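Local coordinates for hypothetical protein (Parabacteroides merdae, PDB 4OO3) that is of unknown function but is probably an NAD(P)-dependent oxidoreductase, pairing a Rossmann-fold domain with a C-terminal domain built on a large mixed beta sheet, at residues Y206-Q211 and K274-N279; N249-S254 and S302-Y307; Y307-P310 and G314-H317. One frame throughout, in Å; residues are numbered along the deposited sequence.

All three contacts belong to the C-terminal domain and lie at or around its mixed sheet. Interaction 2 joins strands 243-255 and 297-306 across the strand between them. Interaction 3 begins where interaction 2 ends: Tyr307 is common to both, their centres are about 12 Å apart, and the chain goes on from strand 297-306 into the loop that leads to strand 316-322. Interaction 1, a charged contact between the start of helix 209-212 and the loop before strand 282-294, has its centre about 13 Å from that of interaction 2 and touches it where Tyr206 OH packs 3.5 Å from Trp305 CH2. Interactions 1 and 3 do not touch; their nearest atoms are about 7 Å apart.

Interaction 1: residues Y206-Q211 and K274-N279; sequences YLDVNQ and KKDVEN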
ATOM      1  N   TYR A 206      -3.930  -4.879 -16.087  1.00 32.20           N
ATOM      2  CA  TYR A 206      -4.107  -3.902 -15.016  1.00 31.47           C
ATOM      3  C   TYR A 206      -5.518  -3.314 -15.043  1.00 31.14           C
ATOM      4  O   TYR A 206      -6.087  -3.004 -14.005  1.00 32.11           O
ATOM      5  CB  TYR A 206      -3.072  -2.773 -15.109  1.00 31.39           C
ATOM      6  CG  TYR A 206      -3.173  -1.785 -13.961  1.00 31.42           C
ATOM      7  CD1 TYR A 206      -2.515  -2.020 -12.757  1.00 32.25           C
ATOM      8  CD2 TYR A 206      -3.940  -0.627 -14.070  1.00 31.44           C
ATOM      9  CE1 TYR A 206      -2.610  -1.129 -11.695  1.00 30.28           C
ATOM     10  CE2 TYR A 206      -4.040   0.272 -13.013  1.00 31.53           C
ATOM     11  CZ  TYR A 206      -3.373   0.014 -11.830  1.00 31.88           C
ATOM     12  OH  TYR A 206      -3.468   0.892 -10.775  1.00 34.37           O
ATOM     13  N   LEU A 207      -6.074  -3.166 -16.235  1.00 32.04           N
ATOM     14  CA  LEU A 207      -7.403  -2.594 -16.400  1.00 33.05           C
ATOM     15  C   LEU A 207      -8.517  -3.650 -16.348  1.00 33.68           C
ATOM     16  O   LEU A 207      -9.699  -3.319 -16.486  1.00 35.03           O
ATOM     17  CB  LEU A 207      -7.441  -1.804 -17.709  1.00 32.96           C
ATOM     18  CG  LEU A 207      -6.464  -0.621 -17.735  1.00 31.76           C
ATOM     19  CD1 LEU A 207      -6.431   0.024 -19.110  1.00 33.38           C
ATOM     20  CD2 LEU A 207      -6.839   0.420 -16.696  1.00 30.80           C
ATOM     21  N   ASP A 208      -8.136  -4.914 -16.152  1.00 32.76           N
ATOM     22  CA  ASP A 208      -9.085  -5.999 -15.899  1.00 33.61           C
ATOM     23  C   ASP A 208      -9.198  -6.184 -14.388  1.00 33.29           C
ATOM     24  O   ASP A 208      -8.277  -6.699 -13.742  1.00 31.58           O
ATOM     25  CB  ASP A 208      -8.608  -7.292 -16.566  1.00 34.79           C
ATOM     26  CG  ASP A 208      -9.599  -8.450 -16.420  1.00 36.14           C
ATOM     27  OD1 ASP A 208     -10.684  -8.284 -15.816  1.00 36.53           O
ATOM     28  OD2 ASP A 208      -9.277  -9.546 -16.921  1.00 37.18           O
ATOM     29  N   VAL A 209     -10.330  -5.766 -13.826  1.00 33.86           N
ATOM     30  CA  VAL A 209     -10.537  -5.820 -12.374  1.00 34.15           C
ATOM     31  C   VAL A 209     -10.564  -7.244 -11.811  1.00 34.64           C
ATOM     32  O   VAL A 209     -10.457  -7.421 -10.600  1.00 34.52           O
ATOM     33  CB  VAL A 209     -11.820  -5.067 -11.926  1.00 36.29           C
ATOM     34  CG1 VAL A 209     -11.729  -3.589 -12.295  1.00 36.66           C
ATOM     35  CG2 VAL A 209     -13.090  -5.704 -12.495  1.00 34.87           C
ATOM     36  N   ASN A 210     -10.708  -8.250 -12.674  1.00 34.87           N
ATOM     37  CA  ASN A 210     -10.601  -9.645 -12.238  1.00 36.11           C
ATOM     38  C   ASN A 210      -9.155 -10.059 -11.955  1.00 34.35           C
ATOM     39  O   ASN A 210      -8.899 -11.012 -11.230  1.00 33.28           O
ATOM     40  CB  ASN A 210     -11.200 -10.590 -13.282  1.00 38.77           C
ATOM     41  CG  ASN A 210     -12.705 -10.423 -13.441  1.00 40.52           C
ATOM     42  OD1 ASN A 210     -13.222 -10.445 -14.553  1.00 43.17           O
ATOM     43  ND2 ASN A 210     -13.409 -10.266 -12.332  1.00 41.00           N
ATOM     44  N   GLN A 211      -8.208  -9.344 -12.542  1.00 33.32           N
ATOM     45  CA  GLN A 211      -6.810  -9.684 -12.399  1.00 31.77           C
ATOM     46  C   GLN A 211      -6.056  -8.690 -11.526  1.00 31.57           C
ATOM     47  O   GLN A 211      -5.180  -9.077 -10.746  1.00 31.20           O
ATOM     48  CB  GLN A 211      -6.187  -9.766 -13.780  1.00 33.68           C
ATOM     49  CG  GLN A 211      -6.871 -10.789 -14.672  1.00 34.94           C
ATOM     50  CD  GLN A 211      -6.078 -11.065 -15.926  1.00 36.02           C
ATOM     51  OE1 GLN A 211      -4.993 -11.637 -15.861  1.00 39.31           O
ATOM     52  NE2 GLN A 211      -6.605 -10.650 -17.074  1.00 37.05           N
ATOM     53  N   LYS A 274     -13.180  -7.347 -23.319  1.00 51.19           N
ATOM     54  CA  LYS A 274     -14.380  -7.012 -24.088  1.00 56.25           C
ATOM     55  C   LYS A 274     -15.668  -7.063 -23.272  1.00 53.22           C
ATOM     56  O   LYS A 274     -16.643  -6.399 -23.618  1.00 54.00           O
ATOM     57  CB  LYS A 274     -14.506  -7.901 -25.336  1.00 62.46           C
ATOM     58  CG  LYS A 274     -13.629  -7.441 -26.498  1.00 68.77           C
ATOM     59  CD  LYS A 274     -14.365  -7.493 -27.830  1.00 81.30           C
ATOM     60  CE  LYS A 274     -13.832  -6.461 -28.815  1.00 88.28           C
ATOM     61  NZ  LYS A 274     -12.382  -6.637 -29.113  1.00 88.39           N
ATOM     62  N   LYS A 275     -15.671  -7.845 -22.196  1.00 50.09           N
ATOM     63  CA  LYS A 275     -16.778  -7.819 -21.232  1.00 50.82           C
ATOM     64  C   LYS A 275     -17.015  -6.424 -20.631  1.00 50.08           C
ATOM     65  O   LYS A 275     -18.136  -6.100 -20.249  1.00 49.35           O
ATOM     66  CB  LYS A 275     -16.539  -8.828 -20.105  1.00 50.79           C
ATOM     67  CG  LYS A 275     -15.294  -8.564 -19.263  1.00 49.40           C
ATOM     68  CD  LYS A 275     -15.056  -9.684 -18.267  1.00 48.72           C
ATOM     69  CE  LYS A 275     -13.643  -9.641 -17.710  1.00 50.86           C
ATOM     70  NZ  LYS A 275     -13.261  -8.313 -17.143  1.00 51.87           N
ATOM     71  N   ASP A 276     -15.957  -5.613 -20.556  1.00 50.00           N
ATOM     72  CA  ASP A 276     -16.010  -4.274 -19.957  1.00 48.89           C
ATOM     73  C   ASP A 276     -16.113  -3.133 -20.975  1.00 50.26           C
ATOM     74  O   ASP A 276     -16.239  -1.974 -20.588  1.00 49.93           O
ATOM     75  CB  ASP A 276     -14.766  -4.056 -19.092  1.00 46.13           C
ATOM     76  CG  ASP A 276     -14.662  -5.058 -17.965  1.00 43.49           C
ATOM     77  OD1 ASP A 276     -15.692  -5.308 -17.311  1.00 42.54           O
ATOM     78  OD2 ASP A 276     -13.555  -5.599 -17.738  1.00 41.51           O
ATOM     79  N   VAL A 277     -16.048  -3.454 -22.263  1.00 52.41           N
ATOM     80  CA  VAL A 277     -16.166  -2.446 -23.320  1.00 55.63           C
ATOM     81  C   VAL A 277     -17.636  -2.239 -23.694  1.00 59.19           C
ATOM     82  O   VAL A 277     -18.407  -3.197 -23.715  1.00 60.04           O
ATOM     83  CB  VAL A 277     -15.366  -2.864 -24.571  1.00 55.66           C
ATOM     84  CG1 VAL A 277     -15.504  -1.830 -25.681  1.00 57.95           C
ATOM     85  CG2 VAL A 277     -13.903  -3.073 -24.215  1.00 54.10           C
ATOM     86  N   GLU A 278     -18.014  -0.992 -23.985  1.00 65.19           N
ATOM     87  CA  GLU A 278     -19.379  -0.653 -24.415  1.00 69.90           C
ATOM     88  C   GLU A 278     -19.419  -0.208 -25.888  1.00 75.67           C
ATOM     89  O   GLU A 278     -19.491  -1.054 -26.786  1.00 74.79           O
ATOM     90  CB  GLU A 278     -19.982   0.413 -23.498  1.00 73.35           C
ATOM     91  CG  GLU A 278     -20.299  -0.096 -22.095  1.00 77.65           C
ATOM     92  CD  GLU A 278     -21.483   0.613 -21.454  1.00 80.20           C
ATOM     93  OE1 GLU A 278     -22.513   0.799 -22.140  1.00 81.52           O
ATOM     94  OE2 GLU A 278     -21.391   0.968 -20.259  1.00 76.19           O
ATOM     95  N   ASN A 279     -19.390   1.101 -26.137  1.00 79.21           N
ATOM     96  CA  ASN A 279     -19.293   1.623 -27.502  1.00 78.74           C
ATOM     97  C   ASN A 279     -17.858   2.044 -27.763  1.00 75.72           C
ATOM     98  O   ASN A 279     -17.537   3.234 -27.782  1.00 74.17           O
ATOM     99  CB  ASN A 279     -20.258   2.797 -27.728  1.00 80.05           C
ATOM    100  CG  ASN A 279     -21.630   2.345 -28.185  1.00 79.96           C
ATOM    101  OD1 ASN A 279     -22.644   2.720 -27.599  1.00 83.22           O
ATOM    102  ND2 ASN A 279     -21.667   1.538 -29.240  1.00 78.84           N
TER
HETATM  103  O   HOH W   1     -12.010  -4.489 -15.745  1.00 31.28           O
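Asp208 and Lys275 meet in a salt bridge, with Lys275 NZ 2.9 Å from Asp208 OD1. The two side chains cross at about a right angle, and the ammonium comes down on OD1 from above the carboxylate plane, 51° out of it. The same nitrogen makes a second salt bridge with its neighbour in sequence, Lys275 NZ to Asp276 OD2 at 2.8 Å, arriving there on the syn side. The lysine chain leaves the backbone between N and the carbonyl carbon (chi1 62°), runs extended, and bends only at its end (chi4 53°), placing NZ between both acids. Asp208 OD1 and Asp276 OD2 are just 4.4 Å apart, a like-charge approach that the shared ammonium probably offsets.

Hydrogen bonds from its own segment fix the Asp208 carboxylate. Asn210 N donates to Asp208 OD1 at 3.1 Å, on the face opposite Lys275 NZ, the bond that makes Asp208 the N-cap of the short helix 209-212. The other oxygen, Asp208 OD2, is met on its anti side by Gln211 NE2 at 2.9 Å, in a nearly straight bond. Through OE1 the same Gln211 amide accepts from Asn97 ND2, between strand 91-94 and helix 98-110 of the Rossmann domain.

A water bridges the segments as well, donating to Asp276 OD2 at 2.8 Å and to Leu207 O at 2.7 Å while accepting from Val209 N. It ties the second acid to the backbone around the cap.

Asn210 approaches the lysine from the opposite direction, its OD1 lying alongside the end of the chain, 3.3 Å from Lys275 CE, at the solvent side, whereas the Asp208 carboxylate is buried and also rests on Phe272.

Interaction 2: residues N249-S254 and S302-Y307; sequences NRWTTS and SVIWNY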
ATOM      1  N   ASN A 249     -19.408   1.857  -2.102  1.00 35.37           N
ATOM      2  CA  ASN A 249     -19.745   2.110  -3.494  1.00 36.43           C
ATOM      3  C   ASN A 249     -18.576   1.792  -4.409  1.00 36.83           C
ATOM      4  O   ASN A 249     -17.416   1.848  -3.994  1.00 37.61           O
ATOM      5  CB  ASN A 249     -20.173   3.563  -3.688  1.00 36.96           C
ATOM      6  CG  ASN A 249     -21.410   3.909  -2.886  1.00 37.88           C
ATOM      7  OD1 ASN A 249     -22.530   3.603  -3.292  1.00 41.01           O
ATOM      8  ND2 ASN A 249     -21.217   4.532  -1.740  1.00 35.73           N
ATOM      9  N   ARG A 250     -18.905   1.436  -5.647  1.00 35.59           N
ATOM     10  CA  ARG A 250     -17.925   1.189  -6.686  1.00 35.34           C
ATOM     11  C   ARG A 250     -18.424   1.823  -7.974  1.00 37.19           C
ATOM     12  O   ARG A 250     -19.619   1.804  -8.261  1.00 38.36           O
ATOM     13  CB  ARG A 250     -17.711  -0.313  -6.874  1.00 36.33           C
ATOM     14  CG  ARG A 250     -18.982  -1.108  -7.149  1.00 38.25           C
ATOM     15  CD  ARG A 250     -18.714  -2.604  -7.080  1.00 39.13           C
ATOM     16  NE  ARG A 250     -18.123  -3.117  -8.315  1.00 39.46           N
ATOM     17  CZ  ARG A 250     -18.820  -3.491  -9.389  1.00 41.01           C
ATOM     18  NH1 ARG A 250     -20.141  -3.401  -9.417  1.00 40.55           N
ATOM     19  NH2 ARG A 250     -18.186  -3.943 -10.459  1.00 43.52           N
ATOM     20  N   TRP A 251     -17.517   2.411  -8.741  1.00 36.06           N
ATOM     21  CA  TRP A 251     -17.902   3.039  -9.995  1.00 36.35           C
ATOM     22  C   TRP A 251     -16.738   3.037 -10.969  1.00 36.29           C
ATOM     23  O   TRP A 251     -15.616   2.657 -10.615  1.00 33.21           O
ATOM     24  CB  TRP A 251     -18.467   4.452  -9.770  1.00 36.42           C
ATOM     25  CG  TRP A 251     -17.510   5.472  -9.219  1.00 36.61           C
ATOM     26  CD1 TRP A 251     -16.796   6.406  -9.929  1.00 36.48           C
ATOM     27  CD2 TRP A 251     -17.185   5.683  -7.841  1.00 35.00           C
ATOM     28  NE1 TRP A 251     -16.043   7.172  -9.074  1.00 36.15           N
ATOM     29  CE2 TRP A 251     -16.265   6.751  -7.788  1.00 34.85           C
ATOM     30  CE3 TRP A 251     -17.586   5.076  -6.644  1.00 33.78           C
ATOM     31  CZ2 TRP A 251     -15.732   7.217  -6.581  1.00 33.60           C
ATOM     32  CZ3 TRP A 251     -17.061   5.537  -5.454  1.00 33.12           C
ATOM     33  CH2 TRP A 251     -16.140   6.597  -5.429  1.00 32.66           C
ATOM     34  N   THR A 252     -17.020   3.450 -12.200  1.00 37.95           N
ATOM     35  CA  THR A 252     -16.100   3.235 -13.299  1.00 39.91           C
ATOM     36  C   THR A 252     -15.368   4.491 -13.748  1.00 40.49           C
ATOM     37  O   THR A 252     -15.798   5.612 -13.480  1.00 41.24           O
ATOM     38  CB  THR A 252     -16.830   2.647 -14.522  1.00 41.67           C
ATOM     39  OG1 THR A 252     -17.849   3.548 -14.958  1.00 43.69           O
ATOM     40  CG2 THR A 252     -17.445   1.297 -14.179  1.00 42.43           C
ATOM     41  N   THR A 253     -14.238   4.272 -14.414  1.00 40.47           N
ATOM     42  CA  THR A 253     -13.549   5.306 -15.160  1.00 39.67           C
ATOM     43  C   THR A 253     -13.570   4.859 -16.618  1.00 40.78           C
ATOM     44  O   THR A 253     -13.197   3.727 -16.928  1.00 43.79           O
ATOM     45  CB  THR A 253     -12.101   5.491 -14.665  1.00 37.41           C
ATOM     46  OG1 THR A 253     -12.116   5.900 -13.290  1.00 37.47           O
ATOM     47  CG2 THR A 253     -11.365   6.539 -15.491  1.00 36.73           C
ATOM     48  N   SER A 254     -14.035   5.735 -17.504  1.00 42.09           N
ATOM     49  CA  SER A 254     -14.095   5.424 -18.930  1.00 43.87           C
ATOM     50  C   SER A 254     -12.727   5.598 -19.548  1.00 44.32           C
ATOM     51  O   SER A 254     -12.031   6.560 -19.240  1.00 45.90           O
ATOM     52  CB  SER A 254     -15.089   6.334 -19.647  1.00 45.02           C
ATOM     53  OG  SER A 254     -16.411   6.016 -19.263  1.00 46.59           O
ATOM     54  N   SER A 302     -11.648   6.424   0.490  1.00 29.57           N
ATOM     55  CA  SER A 302     -12.076   6.608  -0.882  1.00 31.95           C
ATOM     56  C   SER A 302     -10.884   6.685  -1.845  1.00 32.79           C
ATOM     57  O   SER A 302      -9.842   7.269  -1.526  1.00 28.10           O
ATOM     58  CB  SER A 302     -12.915   7.884  -0.970  1.00 33.63           C
ATOM     59  OG  SER A 302     -13.225   8.195  -2.308  1.00 37.37           O
ATOM     60  N   VAL A 303     -11.056   6.092  -3.027  1.00 35.29           N
ATOM     61  CA  VAL A 303     -10.018   6.076  -4.052  1.00 36.25           C
ATOM     62  C   VAL A 303     -10.640   6.322  -5.421  1.00 36.70           C
ATOM     63  O   VAL A 303     -11.587   5.644  -5.805  1.00 37.60           O
ATOM     64  CB  VAL A 303      -9.258   4.732  -4.091  1.00 37.67           C
ATOM     65  CG1 VAL A 303      -8.224   4.748  -5.209  1.00 39.63           C
ATOM     66  CG2 VAL A 303      -8.578   4.450  -2.753  1.00 37.16           C
ATOM     67  N   ILE A 304     -10.100   7.303  -6.138  1.00 36.10           N
ATOM     68  CA  ILE A 304     -10.463   7.564  -7.517  1.00 36.17           C
ATOM     69  C   ILE A 304      -9.221   7.413  -8.404  1.00 35.43           C
ATOM     70  O   ILE A 304      -8.143   7.897  -8.065  1.00 33.72           O
ATOM     71  CB  ILE A 304     -11.070   8.973  -7.682  1.00 38.45           C
ATOM     72  CG1 ILE A 304     -12.423   9.039  -6.957  1.00 39.30           C
ATOM     73  CG2 ILE A 304     -11.215   9.328  -9.160  1.00 39.35           C
ATOM     74  CD1 ILE A 304     -13.098  10.393  -6.967  1.00 40.95           C
ATOM     75  N   TRP A 305      -9.393   6.728  -9.531  1.00 34.08           N
ATOM     76  CA  TRP A 305      -8.374   6.621 -10.556  1.00 32.00           C
ATOM     77  C   TRP A 305      -8.861   7.319 -11.818  1.00 34.94           C
ATOM     78  O   TRP A 305      -9.749   6.825 -12.518  1.00 34.94           O
ATOM     79  CB  TRP A 305      -8.062   5.150 -10.853  1.00 32.31           C
ATOM     80  CG  TRP A 305      -7.115   4.520  -9.861  1.00 29.97           C
ATOM     81  CD1 TRP A 305      -7.443   3.884  -8.703  1.00 30.27           C
ATOM     82  CD2 TRP A 305      -5.691   4.480  -9.951  1.00 30.14           C
ATOM     83  NE1 TRP A 305      -6.309   3.446  -8.061  1.00 30.93           N
ATOM     84  CE2 TRP A 305      -5.218   3.806  -8.807  1.00 30.12           C
ATOM     85  CE3 TRP A 305      -4.763   4.962 -10.883  1.00 30.24           C
ATOM     86  CZ2 TRP A 305      -3.862   3.587  -8.577  1.00 30.16           C
ATOM     87  CZ3 TRP A 305      -3.417   4.749 -10.651  1.00 30.14           C
ATOM     88  CH2 TRP A 305      -2.976   4.066  -9.508  1.00 29.45           C
ATOM     89  N   ASN A 306      -8.295   8.482 -12.101  1.00 35.56           N
ATOM     90  CA  ASN A 306      -8.537   9.135 -13.371  1.00 39.52           C
ATOM     91  C   ASN A 306      -7.447   8.735 -14.359  1.00 37.79           C
ATOM     92  O   ASN A 306      -6.462   8.098 -13.978  1.00 35.65           O
ATOM     93  CB  ASN A 306      -8.625  10.651 -13.187  1.00 40.21           C
ATOM     94  CG  ASN A 306      -9.879  11.069 -12.444  1.00 42.70           C
ATOM     95  OD1 ASN A 306     -10.961  10.518 -12.660  1.00 44.50           O
ATOM     96  ND2 ASN A 306      -9.742  12.047 -11.561  1.00 43.60           N
ATOM     97  N   TYR A 307      -7.633   9.088 -15.626  1.00 40.40           N
ATOM     98  CA  TYR A 307      -6.678   8.699 -16.650  1.00 42.07           C
ATOM     99  C   TYR A 307      -5.363   9.442 -16.472  1.00 43.38           C
ATOM    100  O   TYR A 307      -4.315   8.833 -16.281  1.00 43.08           O
ATOM    101  CB  TYR A 307      -7.212   8.927 -18.067  1.00 44.28           C
ATOM    102  CG  TYR A 307      -6.186   8.492 -19.085  1.00 47.28           C
ATOM    103  CD1 TYR A 307      -5.841   7.150 -19.203  1.00 47.63           C
ATOM    104  CD2 TYR A 307      -5.511   9.416 -19.875  1.00 51.81           C
ATOM    105  CE1 TYR A 307      -4.878   6.733 -20.095  1.00 50.12           C
ATOM    106  CE2 TYR A 307      -4.547   9.004 -20.778  1.00 54.94           C
ATOM    107  CZ  TYR A 307      -4.237   7.660 -20.880  1.00 55.10           C
ATOM    108  OH  TYR A 307      -3.280   7.226 -21.763  1.00 61.19           O
TER
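Strands 249-254 and 302-306 run almost parallel, 16° apart in direction, their axes approaching to 7.6 Å and their closest CA atoms, those of Thr253 and Asn306, to 6.6 Å. Thr253 makes the polar link: its OG1 donates to Trp305 O at 2.7 Å, meeting the carbonyl nearly end-on (C=O...donor angle 161°). With OG1 beside its own backbone N (chi1 -62°), the hydroxyl faces the second strand, while CG2 lies next to the same carbonyl, 3.4 Å from Trp305 O. Two residues earlier, the indole of Trp251 reaches across with its benzo edge. Trp251 CZ2 sits 3.8 Å from Ile304 CG1, which lies near the ring plane, and the two side chains cross at about a right angle. Between the strands, the amide of Asn287 bonds both: ND2 pairs with Thr253 OG1 and Trp251 O, OD1 with Trp305 N. This is contact between next-nearest strands of a mixed beta sheet, with strand 282-294 lying between 243-255 and 297-306 and antiparallel to each, in the putative oxidoreductase C-terminal domain.

Interaction 3: residues Y307-P310 and G314-H317; sequences YTFP and GDTH
Asp315 OD1, which lies 4.4 Å from Phe309 CD2 across the contact, is hydrogen-bonded to His190 ND1. That histidine also meets Phe309 edge-to-face, so the acid and the phenyl ring share one partner on strand 183-190. Phe309 and Gly314 carry most of the contact. The glycine lies over one face of the ring, its CA 3.7 Å from the ring centroid and 18° off the normal, a CH-pi contact displaced toward the rim. Gly314 N covers the near end of the same face, 3.5 Å from Phe309 CG, and Gly314 CA comes to 3.6 Å from Phe309 CD2. A chi1 of 46° tucks the phenylalanine ring back over its own backbone, flat against the glycine.

The segments flank the connection between strand 297-306 and strand 316-322, the second running on into that strand. In the mixed sheet the two strands are not neighbours: strand 183-190 runs between them, parallel to the first and antiparallel to the second, and the loop has to pass its end. Backbone bonds of Tyr307 with Phe192 and of Thr316 with Val188 mark the two sides of this crossing. At the phi of Gly314, 161°, a beta carbon would be pressed against the carbonyl O of the preceding residue, so the backbone itself requires glycine. From there the chain enters the strand, with Asp315 O accepting from Gln332 NE2 of strand 326-332.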
ATOM      1  N   TYR A 307      -7.633   9.088 -15.626  1.00 40.40           N
ATOM      2  CA  TYR A 307      -6.678   8.699 -16.650  1.00 42.07           C
ATOM      3  C   TYR A 307      -5.363   9.442 -16.472  1.00 43.38           C
ATOM      4  O   TYR A 307      -4.315   8.833 -16.281  1.00 43.08           O
ATOM      5  CB  TYR A 307      -7.212   8.927 -18.067  1.00 44.28           C
ATOM      6  CG  TYR A 307      -6.186   8.492 -19.085  1.00 47.28           C
ATOM      7  CD1 TYR A 307      -5.841   7.150 -19.203  1.00 47.63           C
ATOM      8  CD2 TYR A 307      -5.511   9.416 -19.875  1.00 51.81           C
ATOM      9  CE1 TYR A 307      -4.878   6.733 -20.095  1.00 50.12           C
ATOM     10  CE2 TYR A 307      -4.547   9.004 -20.778  1.00 54.94           C
ATOM     11  CZ  TYR A 307      -4.237   7.660 -20.880  1.00 55.10           C
ATOM     12  OH  TYR A 307      -3.280   7.226 -21.763  1.00 61.19           O
ATOM     13  N   THR A 308      -5.419  10.761 -16.544  1.00 49.81           N
ATOM     14  CA  THR A 308      -4.219  11.565 -16.389  1.00 55.00           C
ATOM     15  C   THR A 308      -4.601  12.953 -15.906  1.00 56.44           C
ATOM     16  O   THR A 308      -5.762  13.351 -16.001  1.00 56.85           O
ATOM     17  CB  THR A 308      -3.410  11.627 -17.705  1.00 55.78           C
ATOM     18  OG1 THR A 308      -2.052  11.978 -17.420  1.00 56.39           O
ATOM     19  CG2 THR A 308      -4.019  12.624 -18.696  1.00 55.16           C
ATOM     20  N   PHE A 309      -3.620  13.676 -15.377  1.00 63.84           N
ATOM     21  CA  PHE A 309      -3.860  15.007 -14.816  1.00 69.70           C
ATOM     22  C   PHE A 309      -3.438  16.101 -15.790  1.00 72.65           C
ATOM     23  O   PHE A 309      -2.497  15.911 -16.566  1.00 69.14           O
ATOM     24  CB  PHE A 309      -3.137  15.189 -13.469  1.00 65.53           C
ATOM     25  CG  PHE A 309      -1.698  14.728 -13.462  1.00 62.92           C
ATOM     26  CD1 PHE A 309      -0.691  15.524 -13.988  1.00 65.58           C
ATOM     27  CD2 PHE A 309      -1.351  13.506 -12.904  1.00 58.78           C
ATOM     28  CE1 PHE A 309       0.629  15.104 -13.970  1.00 62.48           C
ATOM     29  CE2 PHE A 309      -0.033  13.080 -12.883  1.00 58.67           C
ATOM     30  CZ  PHE A 309       0.957  13.881 -13.418  1.00 61.04           C
ATOM     31  N   PRO A 310      -4.134  17.254 -15.754  1.00 81.18           N
ATOM     32  CA  PRO A 310      -3.669  18.389 -16.554  1.00 84.54           C
ATOM     33  C   PRO A 310      -2.264  18.815 -16.129  1.00 84.45           C
ATOM     34  O   PRO A 310      -1.906  18.647 -14.965  1.00 88.00           O
ATOM     35  CB  PRO A 310      -4.698  19.494 -16.256  1.00 83.63           C
ATOM     36  CG  PRO A 310      -5.440  19.052 -15.041  1.00 79.28           C
ATOM     37  CD  PRO A 310      -5.375  17.557 -15.015  1.00 81.52           C
ATOM     38  N   GLY A 314      -1.566  16.722 -10.615  1.00 58.24           N
ATOM     39  CA  GLY A 314      -0.982  15.548  -9.977  1.00 52.82           C
ATOM     40  C   GLY A 314      -1.941  14.772  -9.096  1.00 48.37           C
ATOM     41  O   GLY A 314      -3.129  15.087  -9.019  1.00 46.22           O
ATOM     42  N   ASP A 315      -1.408  13.750  -8.431  1.00 44.69           N
ATOM     43  CA  ASP A 315      -2.181  12.941  -7.502  1.00 42.80           C
ATOM     44  C   ASP A 315      -2.505  13.760  -6.266  1.00 43.05           C
ATOM     45  O   ASP A 315      -1.635  14.437  -5.725  1.00 42.38           O
ATOM     46  CB  ASP A 315      -1.396  11.693  -7.105  1.00 41.64           C
ATOM     47  CG  ASP A 315      -1.148  10.763  -8.275  1.00 43.26           C
ATOM     48  OD1 ASP A 315      -1.706  10.980  -9.372  1.00 46.09           O
ATOM     49  OD2 ASP A 315      -0.388   9.801  -8.101  1.00 46.31           O
ATOM     50  N   THR A 316      -3.760  13.703  -5.827  1.00 43.21           N
ATOM     51  CA  THR A 316      -4.202  14.459  -4.661  1.00 40.69           C
ATOM     52  C   THR A 316      -4.552  13.548  -3.487  1.00 42.60           C
ATOM     53  O   THR A 316      -4.835  12.358  -3.662  1.00 40.32           O
ATOM     54  CB  THR A 316      -5.407  15.366  -4.994  1.00 41.62           C
ATOM     55  OG1 THR A 316      -6.548  14.574  -5.334  1.00 38.95           O
ATOM     56  CG2 THR A 316      -5.071  16.285  -6.160  1.00 42.91           C
ATOM     57  N   HIS A 317      -4.515  14.119  -2.285  1.00 44.28           N
ATOM     58  CA  HIS A 317      -4.940  13.416  -1.075  1.00 41.45           C
ATOM     59  C   HIS A 317      -5.395  14.394  -0.001  1.00 39.30           C
ATOM     60  O   HIS A 317      -4.753  15.420   0.229  1.00 40.10           O
ATOM     61  CB  HIS A 317      -3.820  12.531  -0.516  1.00 40.87           C
ATOM     62  CG  HIS A 317      -4.235  11.710   0.669  1.00 37.62           C
ATOM     63  ND1 HIS A 317      -4.872  10.496   0.546  1.00 37.24           N
ATOM     64  CD2 HIS A 317      -4.121  11.941   1.998  1.00 37.80           C
ATOM     65  CE1 HIS A 317      -5.126  10.009   1.747  1.00 38.34           C
ATOM     66  NE2 HIS A 317      -4.683  10.867   2.645  1.00 38.12           N
TER